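Long-range contacts in endopolygalacturonase (Chondrostereum purpureum, PDB 1K5C), which probably hydrolyses the alpha-1,4 links within polygalacturonate chains, as a glycoside hydrolase of family 28: residues 17-22 against 41-45; 66-72 against 106-112; 277-283 against 306-312. One frame throughout, in Å; residues are numbered along the deposited sequence.

Interaction 1 (17-22 against 41-45); sequences CSAVTL and ATVTM
Leu-22 and Met-45 end two parallel strands and lie side by side, their side chains pointing the same way. Leu-22 can be followed outward. Its CB sits 3.9 Å from Thr-44 O, with Val-43 CG1 a little farther off. CG, anti to the backbone N (chi1 177°), carries the CD2 methyl to within 4.0 Å of Met-45 CG. Two residues back, in the next pair on this face, Val-20 CB meets Val-43 CG2 at 4.1 Å. These four side chains are buried. Ala-19, Thr-21, Thr-42 and Thr-44 point to the other face, which is more exposed. There a water donates to Val-20 O and bonds Thr-44 OG1 at 2.7 Å.

The backbones join in a regular parallel ladder. Thr-42 O receives Val-20 N at 2.8 Å, nearly straight, and Val-20 O receives Thr-44 N at 2.9 Å. Ser-18 O and Leu-22 N extend the ladder at its two ends. Such pairing joins successive coils of the parallel beta-helix of this family. Strand 4-5 lies beyond 19-22, where Val-5 touches Val-20 and Leu-22 and the Cys-3 to Cys-17 disulfide ties the chain start. Strand 68-71 lies beyond 42-45, with Phe-70 against Val-43 and Met-45.

Interaction 2 (66-72 against 106-112); sequences TGINFVG and SGTYKKF
Ser-106 OG is gripped by two groups that fix the corner of a beta-helix coil. It accepts Gly-67 N at 3.0 Å and is also hydrogen-bonded to Asp-128 OD1. A carboxylate is normally an acceptor, so the hydroxyl probably gives it its proton. Thr-66 OG1 bonds the other oxygen, Asp-128 OD2, so one acid joins both corners. Thr-66 CG2 lies 3.7 Å from Ser-106 OG.

Past the corner the strands pair in parallel. Ile-68 O accepts Thr-108 N at 2.8 Å, and the ladder runs on to Gly-72 N with Lys-110 O. A side chain on Gly-72 would run into the carbonyls of Lys-110 and Lys-111. One on Gly-107 would strike Ile-68 O.

Inside, Phe-70, Tyr-109 and Phe-112 form an aromatic cluster. Phe-70 CB sits 3.3 Å from Tyr-109 CD2. Phe-70 CG is anti to its N (chi1 -170°), which carries the ring forward along the strand, past Tyr-109 and on to Phe-112. The Phe-70 and Tyr-109 planes are near parallel, 16° apart, but slid so that they barely overlap. Phe-112 is turned 70° from Phe-70, with CD2 3.5 Å from Phe-70 CE1. Ile-68 CG2 packs 3.7 Å from Tyr-109 OH. Ile-63 closes on Phe-70 and Tyr-109 from strand 61-65.

On the other face, Lys-110 NZ donates in the carbonyl plane of Asn-69 OD1; this holds for the conformer described and is doubtful for the second. Asn-69 ND2 is hydrogen-bonded to Thr-42 OG1 of the preceding coil.

The chemistry is thus divided: aromatic and aliphatic side chains line the interior side, while amide, hydroxyl and, at least in one conformer, ammonium groups bond along the outer face and corner, where Asp-128 would probably polarise both hydroxyls.

Interaction 3 (277-283 against 306-312); sequences DVNFTGG and NWNWSQL
Phe-280 meets Trp-309 and Leu-312 where two neighbouring coils of the parallel beta-helix pack, near its C-terminal end. Phe-280 is the residue most covered here. The edge of its ring points at the face of Trp-309 in an edge-to-face pair, planes 76° apart, with CE1 3.6 Å from Trp-309 CE2. Leu-312 CD2 lies over one Phe-280 face, 4.1 Å from the ring centre, in a CH-pi contact. Tyr-243 of the preceding coil stacks with Phe-280.

Gln-311 comes next. It lies within the type I turn from Trp-309 to Leu-312, and its backbone N bonds Phe-280 O across the contact at 3.0 Å. Its side chain is bent at chi2 (-67°), which brings NE2 round to Gly-282 O at 2.8 Å. Side chain and backbone together hold the exit of segment 277-283.

Val-278 is the third. Its CB sits over the six-membered ring of Trp-307, 3.9 Å from the centroid. Its carbonyl does not bond Asn-308 N, as a regular parallel ladder would require. Instead Val-278 O lies in the indole plane of Trp-309 and takes NE1 at 2.8 Å. An alanine in place of Trp-309 removes the indole, which would probably leave Val-278 O without its mate and open a gap beside the edge of the Phe-280 ring.

The side chain of Asn-308 bonds within its own segment: OD1 accepts Ser-310 N in an Asx turn and, in the conformer described, Ser-310 OG. Its backbone N turns to Asn-279 OD1 at 2.9 Å, meeting that oxygen from above the carbonyl plane, 57° out of it.

How the interactions relate
From the N terminus, interaction 1 closes the loop between 22 and 41 by pairing 17-22 with 41-45. Interaction 2 follows with 66-72 and 106-112, and interaction 3 closes last, between 277-283 and 306-312. The three are in series; none nests in or crosses another. Each brings together strands of successive coils of one parallel beta-helix. Interactions 1 and 2 touch: strands 42-45 and 68-71 are neighbours, probably hydrogen-bonded from Val-43 to Asn-69 and Val-71. Together they order four strands that lie side by side, 19-22, 42-45, 68-71 and 108-115. Interaction 3 joins two neighbouring coils toward the C-terminal end, its centre about 43 Å from that of interaction 1 and about 33 Å from that of interaction 2.

Interaction 1 (17-22 against 41-45)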
loop_
_atom_site.group_PDB
_atom_site.type_symbol
_atom_site.label_atom_id
_atom_site.label_comp_id
_atom_site.label_asym_id
_atom_site.label_seq_id
_atom_site.Cartn_x
_atom_site.Cartn_y
_atom_site.Cartn_z
ATOM N N CYS A 17 -26.385 -12.371 12.129
ATOM C CA CYS A 17 -26.241 -11.080 12.777
ATOM C C CYS A 17 -26.104 -9.944 11.790
ATOM O O CYS A 17 -25.240 -9.980 10.910
ATOM C CB CYS A 17 -24.944 -11.064 13.623
ATOM S SG CYS A 17 -24.829 -12.388 14.852
ATOM N N SER A 18 -26.908 -8.877 11.976
ATOM C CA SER A 18 -26.651 -7.650 11.223
ATOM C C SER A 18 -25.802 -6.655 12.031
ATOM O O SER A 18 -25.303 -5.662 11.438
ATOM C CB SER A 18 -27.946 -6.934 10.794
ATOM O OG SER A 18 -28.659 -6.510 11.949
ATOM N N ALA A 19 -25.627 -6.895 13.339
ATOM C CA ALA A 19 -24.791 -6.040 14.188
ATOM C C ALA A 19 -23.901 -6.986 14.969
ATOM O O ALA A 19 -24.356 -7.722 15.866
ATOM C CB ALA A 19 -25.633 -5.200 15.121
ATOM N N VAL A 20 -22.617 -7.012 14.643
ATOM C CA VAL A 20 -21.625 -7.870 15.282
ATOM C C VAL A 20 -20.731 -6.988 16.164
ATOM O O VAL A 20 -20.307 -5.921 15.670
ATOM C CB VAL A 20 -20.777 -8.594 14.226
ATOM C CG1 VAL A 20 -19.625 -9.403 14.849
ATOM C CG2 VAL A 20 -21.675 -9.534 13.412
ATOM N N THR A 21 -20.465 -7.398 17.379
ATOM C CA THR A 21 -19.499 -6.727 18.216
ATOM C C THR A 21 -18.258 -7.588 18.328
ATOM O O THR A 21 -18.367 -8.745 18.706
ATOM C CB THR A 21 -20.080 -6.488 19.627
ATOM O OG1 THR A 21 -21.281 -5.708 19.474
ATOM C CG2 THR A 21 -19.098 -5.685 20.465
ATOM N N LEU A 22 -17.126 -7.006 17.973
ATOM C CA LEU A 22 -15.853 -7.723 18.029
ATOM C C LEU A 22 -15.177 -7.238 19.313
ATOM O O LEU A 22 -14.656 -6.113 19.363
ATOM C CB LEU A 22 -15.087 -7.432 16.716
ATOM C CG LEU A 22 -13.708 -8.044 16.613
ATOM C CD1 LEU A 22 -13.787 -9.546 16.689
ATOM C CD2 LEU A 22 -13.207 -7.554 15.214
ATOM N N ALA A 41 -23.772 -6.303 7.042
ATOM C CA ALA A 41 -23.659 -6.246 8.498
ATOM C C ALA A 41 -22.725 -5.097 8.924
ATOM O O ALA A 41 -21.752 -4.760 8.211
ATOM C CB ALA A 41 -23.106 -7.563 9.015
ATOM N N THR A 42 -23.022 -4.569 10.098
ATOM C CA THR A 42 -22.095 -3.655 10.798
ATOM C C THR A 42 -21.302 -4.493 11.783
ATOM O O THR A 42 -21.879 -5.231 12.593
ATOM C CB THR A 42 -22.874 -2.584 11.521
ATOM O OG1 THR A 42 -23.564 -1.741 10.544
ATOM C CG2 THR A 42 -21.959 -1.635 12.342
ATOM N N VAL A 43 -19.972 -4.358 11.732
ATOM C CA VAL A 43 -19.063 -5.013 12.680
ATOM C C VAL A 43 -18.375 -3.895 13.421
ATOM O O VAL A 43 -17.694 -3.062 12.805
ATOM C CB VAL A 43 -18.055 -5.859 11.934
ATOM C CG1 VAL A 43 -17.068 -6.515 12.927
ATOM C CG2 VAL A 43 -18.752 -6.912 11.045
ATOM N N THR A 44 -18.559 -3.827 14.754
ATOM C CA THR A 44 -18.002 -2.781 15.572
ATOM C C THR A 44 -16.986 -3.351 16.522
ATOM O O THR A 44 -17.307 -4.294 17.274
ATOM C CB THR A 44 -19.115 -2.073 16.399
ATOM O OG1 THR A 44 -20.123 -1.569 15.479
ATOM C CG2 THR A 44 -18.584 -0.903 17.219
ATOM N N MET A 45 -15.767 -2.814 16.506
ATOM C CA MET A 45 -14.759 -3.234 17.459
ATOM C C MET A 45 -14.962 -2.575 18.809
ATOM O O MET A 45 -15.172 -1.347 18.881
ATOM C CB MET A 45 -13.349 -2.829 16.994
ATOM C CG MET A 45 -12.786 -3.602 15.913
ATOM S SD MET A 45 -11.067 -3.270 15.583
ATOM C CE MET A 45 -10.031 -4.384 16.561
HETATM O O HOH W 1 -22.092 -3.478 15.343
#

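Interaction 2 (66-72 against 106-112)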
loop_
_atom_site.group_PDB
_atom_site.type_symbol
_atom_site.label_atom_id
_atom_site.label_comp_id
_atom_site.label_asym_id
_atom_site.label_seq_id
_atom_site.Cartn_x
_atom_site.Cartn_y
_atom_site.Cartn_z
ATOM N N THR A 66 -19.945 -8.604 1.845
ATOM C CA THR A 66 -20.509 -7.703 0.858
ATOM C C THR A 66 -21.185 -6.546 1.602
ATOM O O THR A 66 -22.030 -6.759 2.463
ATOM C CB THR A 66 -21.521 -8.414 -0.044
ATOM O OG1 THR A 66 -20.837 -9.475 -0.728
ATOM C CG2 THR A 66 -22.148 -7.461 -1.058
ATOM N N GLY A 67 -20.783 -5.313 1.295
ATOM C CA GLY A 67 -21.420 -4.130 1.904
ATOM C C GLY A 67 -21.204 -4.045 3.383
ATOM O O GLY A 67 -22.058 -3.534 4.128
ATOM N N ILE A 68 -20.044 -4.542 3.880
ATOM C CA ILE A 68 -19.778 -4.514 5.319
ATOM C C ILE A 68 -19.512 -3.083 5.780
ATOM O O ILE A 68 -18.837 -2.317 5.094
ATOM C CB ILE A 68 -18.572 -5.436 5.611
ATOM C CG1 ILE A 68 -18.804 -6.879 5.086
ATOM C CG2 ILE A 68 -18.176 -5.401 7.099
ATOM C CD1 ILE A 68 -20.159 -7.447 5.546
ATOM N N ASN A 69 -20.015 -2.779 6.977
ATOM C CA ASN A 69 -19.742 -1.480 7.622
ATOM C C ASN A 69 -18.902 -1.805 8.865
ATOM O O ASN A 69 -19.434 -2.261 9.866
ATOM C CB ASN A 69 -21.079 -0.845 7.990
ATOM C CG ASN A 69 -20.939 0.440 8.718
ATOM O OD1 ASN A 69 -19.979 1.180 8.496
ATOM N ND2 ASN A 69 -21.857 0.769 9.603
ATOM N N PHE A 70 -17.575 -1.603 8.773
ATOM C CA PHE A 70 -16.676 -1.931 9.863
ATOM C C PHE A 70 -16.308 -0.683 10.607
ATOM O O PHE A 70 -15.711 0.245 10.028
ATOM C CB PHE A 70 -15.434 -2.684 9.329
ATOM C CG PHE A 70 -14.565 -3.259 10.417
ATOM C CD1 PHE A 70 -13.678 -2.470 11.145
ATOM C CD2 PHE A 70 -14.630 -4.641 10.687
ATOM C CE1 PHE A 70 -12.884 -3.000 12.117
ATOM C CE2 PHE A 70 -13.841 -5.187 11.680
ATOM C CZ PHE A 70 -12.993 -4.358 12.416
ATOM N N VAL A 71 -16.680 -0.630 11.893
ATOM C CA VAL A 71 -16.549 0.545 12.732
ATOM C C VAL A 71 -15.485 0.224 13.763
ATOM O O VAL A 71 -15.725 -0.525 14.726
ATOM C CB VAL A 71 -17.922 0.882 13.388
ATOM C CG1 VAL A 71 -17.757 2.068 14.368
ATOM C CG2 VAL A 71 -18.979 1.119 12.320
ATOM N N GLY A 72 -14.294 0.779 13.579
ATOM C CA GLY A 72 -13.143 0.390 14.407
ATOM C C GLY A 72 -13.114 0.989 15.778
ATOM O O GLY A 72 -12.481 0.430 16.687
ATOM N N SER A 106 -16.560 -6.032 -0.168
ATOM C CA SER A 106 -16.915 -4.625 -0.368
ATOM C C SER A 106 -17.434 -4.056 0.955
ATOM O O SER A 106 -17.717 -4.761 1.910
ATOM C CB SER A 106 -17.972 -4.466 -1.466
ATOM O OG SER A 106 -19.112 -5.330 -1.200
ATOM N N GLY A 107 -17.590 -2.728 0.948
ATOM C CA GLY A 107 -18.078 -1.995 2.096
ATOM C C GLY A 107 -17.163 -0.849 2.469
ATOM O O GLY A 107 -16.437 -0.314 1.619
ATOM N N THR A 108 -17.203 -0.485 3.742
ATOM C CA THR A 108 -16.486 0.664 4.290
ATOM C C THR A 108 -15.877 0.264 5.618
ATOM O O THR A 108 -16.605 -0.214 6.496
ATOM C CB THR A 108 -17.421 1.879 4.490
ATOM O OG1 THR A 108 -18.016 2.194 3.232
ATOM C CG2 THR A 108 -16.700 3.109 4.962
ATOM N N TYR A 109 -14.569 0.439 5.746
ATOM C CA TYR A 109 -13.784 0.074 6.917
ATOM C C TYR A 109 -13.186 1.342 7.482
ATOM O O TYR A 109 -12.444 2.043 6.775
ATOM C CB TYR A 109 -12.646 -0.916 6.532
ATOM C CG TYR A 109 -13.210 -2.295 6.213
ATOM C CD1 TYR A 109 -13.936 -2.569 5.081
ATOM C CD2 TYR A 109 -13.068 -3.308 7.178
ATOM C CE1 TYR A 109 -14.490 -3.842 4.852
ATOM C CE2 TYR A 109 -13.629 -4.561 6.962
ATOM C CZ TYR A 109 -14.328 -4.833 5.802
ATOM O OH TYR A 109 -14.867 -6.079 5.636
ATOM N N LYS A 110 -13.481 1.630 8.769
ATOM C CA LYS A 110 -13.062 2.928 9.329
ATOM C C LYS A 110 -12.385 2.800 10.671
ATOM O O LYS A 110 -12.763 2.008 11.530
ATOM C CB LYS A 110 -14.361 3.792 9.548
ATOM C CG LYS A 110 -15.188 4.010 8.297
ATOM C CD LYS A 110 -16.652 4.339 8.524
ATOM C CE LYS A 110 -17.466 3.027 8.934
ATOM N NZ LYS A 110 -18.899 3.513 9.009
ATOM N N LYS A 111 -11.400 3.693 10.881
ATOM C CA LYS A 111 -10.964 4.093 12.233
ATOM C C LYS A 111 -10.528 2.937 13.088
ATOM O O LYS A 111 -10.994 2.678 14.197
ATOM C CB LYS A 111 -12.078 4.905 12.917
ATOM C CG LYS A 111 -12.275 6.288 12.280
ATOM C CD LYS A 111 -11.108 7.217 12.636
ATOM C CE LYS A 111 -11.312 8.646 12.252
ATOM N NZ LYS A 111 -10.161 9.386 12.897
ATOM N N PHE A 112 -9.537 2.167 12.559
ATOM C CA PHE A 112 -8.794 1.242 13.424
ATOM C C PHE A 112 -7.319 1.361 13.077
ATOM O O PHE A 112 -6.925 1.984 12.079
ATOM C CB PHE A 112 -9.307 -0.201 13.321
ATOM C CG PHE A 112 -9.206 -0.802 11.941
ATOM C CD1 PHE A 112 -8.041 -1.419 11.517
ATOM C CD2 PHE A 112 -10.335 -0.756 11.099
ATOM C CE1 PHE A 112 -7.991 -2.034 10.262
ATOM C CE2 PHE A 112 -10.285 -1.347 9.861
ATOM C CZ PHE A 112 -9.111 -1.969 9.427
#

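Interaction 3 (277-283 against 306-312)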
loop_
_atom_site.group_PDB
_atom_site.type_symbol
_atom_site.label_atom_id
_atom_site.label_comp_id
_atom_site.label_asym_id
_atom_site.label_seq_id
_atom_site.Cartn_x
_atom_site.Cartn_y
_atom_site.Cartn_z
ATOM N N ASP A 277 0.051 6.846 -20.186
ATOM C CA ASP A 277 -0.866 7.892 -19.659
ATOM C C ASP A 277 -0.642 8.140 -18.171
ATOM O O ASP A 277 -1.553 7.979 -17.353
ATOM C CB ASP A 277 -2.314 7.514 -19.972
ATOM C CG ASP A 277 -2.547 7.383 -21.428
ATOM O OD1 ASP A 277 -1.701 7.752 -22.286
ATOM O OD2 ASP A 277 -3.691 6.927 -21.737
ATOM N N VAL A 278 0.577 8.606 -17.849
ATOM C CA VAL A 278 0.969 8.922 -16.468
ATOM C C VAL A 278 1.103 10.466 -16.368
ATOM O O VAL A 278 1.967 11.033 -17.045
ATOM C CB VAL A 278 2.292 8.234 -16.090
ATOM C CG1 VAL A 278 2.708 8.652 -14.689
ATOM C CG2 VAL A 278 2.135 6.723 -16.211
ATOM N N ASN A 279 0.275 11.098 -15.544
ATOM C CA ASN A 279 0.182 12.561 -15.482
ATOM C C ASN A 279 0.411 13.059 -14.060
ATOM O O ASN A 279 0.003 12.392 -13.084
ATOM C CB ASN A 279 -1.230 13.023 -15.926
ATOM C CG ASN A 279 -1.444 13.022 -17.414
ATOM O OD1 ASN A 279 -0.606 12.668 -18.215
ATOM N ND2 ASN A 279 -2.591 13.618 -17.856
ATOM N N PHE A 280 0.941 14.276 -13.967
ATOM C CA PHE A 280 0.957 15.081 -12.720
ATOM C C PHE A 280 0.170 16.370 -13.081
ATOM O O PHE A 280 0.723 17.288 -13.679
ATOM C CB PHE A 280 2.345 15.446 -12.254
ATOM C CG PHE A 280 3.186 14.276 -11.745
ATOM C CD1 PHE A 280 3.850 13.434 -12.600
ATOM C CD2 PHE A 280 3.298 14.068 -10.344
ATOM C CE1 PHE A 280 4.657 12.392 -12.119
ATOM C CE2 PHE A 280 4.100 13.029 -9.879
ATOM C CZ PHE A 280 4.772 12.200 -10.747
ATOM N N THR A 281 -1.137 16.347 -12.732
ATOM C CA THR A 281 -2.065 17.444 -13.076
ATOM C C THR A 281 -2.912 17.767 -11.861
ATOM O O THR A 281 -2.861 17.110 -10.836
ATOM C CB THR A 281 -2.931 17.046 -14.286
ATOM O OG1 THR A 281 -3.565 15.791 -13.963
ATOM C CG2 THR A 281 -2.104 16.903 -15.561
ATOM N N GLY A 282 -3.731 18.834 -12.009
ATOM C CA GLY A 282 -4.632 19.226 -10.915
ATOM C C GLY A 282 -3.861 20.113 -9.958
ATOM O O GLY A 282 -3.232 21.105 -10.377
ATOM N N GLY A 283 -3.913 19.821 -8.678
ATOM C CA GLY A 283 -3.115 20.586 -7.695
ATOM C C GLY A 283 -1.640 20.254 -7.867
ATOM O O GLY A 283 -1.267 19.138 -8.286
ATOM N N ASN A 306 0.983 10.877 -24.000
ATOM C CA ASN A 306 1.390 12.283 -23.741
ATOM C C ASN A 306 1.273 12.484 -22.251
ATOM O O ASN A 306 0.184 12.701 -21.712
ATOM C CB ASN A 306 0.463 13.228 -24.487
ATOM C CG ASN A 306 0.638 13.039 -26.005
ATOM O OD1 ASN A 306 1.750 13.154 -26.507
ATOM N ND2 ASN A 306 -0.433 12.699 -26.677
ATOM N N TRP A 307 2.428 12.351 -21.584
ATOM C CA TRP A 307 2.475 12.431 -20.106
ATOM C C TRP A 307 2.551 13.904 -19.750
ATOM O O TRP A 307 3.597 14.570 -19.937
ATOM C CB TRP A 307 3.708 11.683 -19.610
ATOM C CG TRP A 307 3.660 10.190 -19.816
ATOM C CD1 TRP A 307 2.828 9.460 -20.633
ATOM C CD2 TRP A 307 4.530 9.251 -19.152
ATOM N NE1 TRP A 307 3.128 8.077 -20.488
ATOM C CE2 TRP A 307 4.182 7.946 -19.613
ATOM C CE3 TRP A 307 5.586 9.365 -18.221
ATOM C CZ2 TRP A 307 4.859 6.808 -19.166
ATOM C CZ3 TRP A 307 6.245 8.227 -17.787
ATOM C CH2 TRP A 307 5.881 6.954 -18.253
ATOM N N ASN A 308 1.417 14.411 -19.242
ATOM C CA ASN A 308 1.357 15.853 -18.858
ATOM C C ASN A 308 1.835 15.931 -17.391
ATOM O O ASN A 308 1.100 15.462 -16.508
ATOM C CB ASN A 308 -0.105 16.317 -18.981
ATOM C CG ASN A 308 -0.225 17.816 -18.694
ATOM O OD1 ASN A 308 0.631 18.397 -18.013
ATOM N ND2 ASN A 308 -1.252 18.418 -19.228
ATOM N N TRP A 309 3.049 16.430 -17.209
ATOM C CA TRP A 309 3.651 16.555 -15.886
ATOM C C TRP A 309 3.731 18.032 -15.471
ATOM O O TRP A 309 4.533 18.438 -14.638
ATOM C CB TRP A 309 5.058 15.932 -15.878
ATOM C CG TRP A 309 4.993 14.421 -15.884
ATOM C CD1 TRP A 309 3.965 13.581 -16.253
ATOM C CD2 TRP A 309 6.075 13.564 -15.437
ATOM N NE1 TRP A 309 4.339 12.247 -16.067
ATOM C CE2 TRP A 309 5.621 12.229 -15.572
ATOM C CE3 TRP A 309 7.363 13.819 -14.954
ATOM C CZ2 TRP A 309 6.470 11.143 -15.208
ATOM C CZ3 TRP A 309 8.171 12.743 -14.600
ATOM C CH2 TRP A 309 7.714 11.421 -14.738
ATOM N N SER A 310 2.773 18.844 -15.991
ATOM C CA SER A 310 2.841 20.294 -15.776
ATOM C C SER A 310 2.797 20.677 -14.349
ATOM O O SER A 310 3.365 21.718 -13.992
ATOM C CB SER A 310 1.665 20.942 -16.549
ATOM O OG SER A 310 0.397 20.402 -16.089
ATOM N N GLN A 311 2.115 19.896 -13.484
ATOM C CA GLN A 311 1.961 20.302 -12.077
ATOM C C GLN A 311 3.007 19.687 -11.148
ATOM O O GLN A 311 2.909 19.868 -9.925
ATOM C CB GLN A 311 0.532 19.994 -11.592
ATOM C CG GLN A 311 -0.509 20.913 -12.310
ATOM C CD GLN A 311 -0.311 22.361 -11.868
ATOM O OE1 GLN A 311 0.452 23.104 -12.453
ATOM N NE2 GLN A 311 -0.946 22.753 -10.795
ATOM N N LEU A 312 4.033 19.028 -11.710
ATOM C CA LEU A 312 5.111 18.488 -10.866
ATOM C C LEU A 312 6.217 19.516 -10.682
ATOM O O LEU A 312 6.737 20.065 -11.678
ATOM C CB LEU A 312 5.691 17.238 -11.560
ATOM C CG LEU A 312 6.853 16.569 -10.865
ATOM C CD1 LEU A 312 6.430 16.071 -9.440
ATOM C CD2 LEU A 312 7.412 15.405 -11.698
HETATM O O HOH W 2 -1.709 10.139 -23.468
HETATM O O HOH W 3 -1.554 10.932 -20.164
HETATM O O HOH W 4 -2.313 13.877 -20.963
#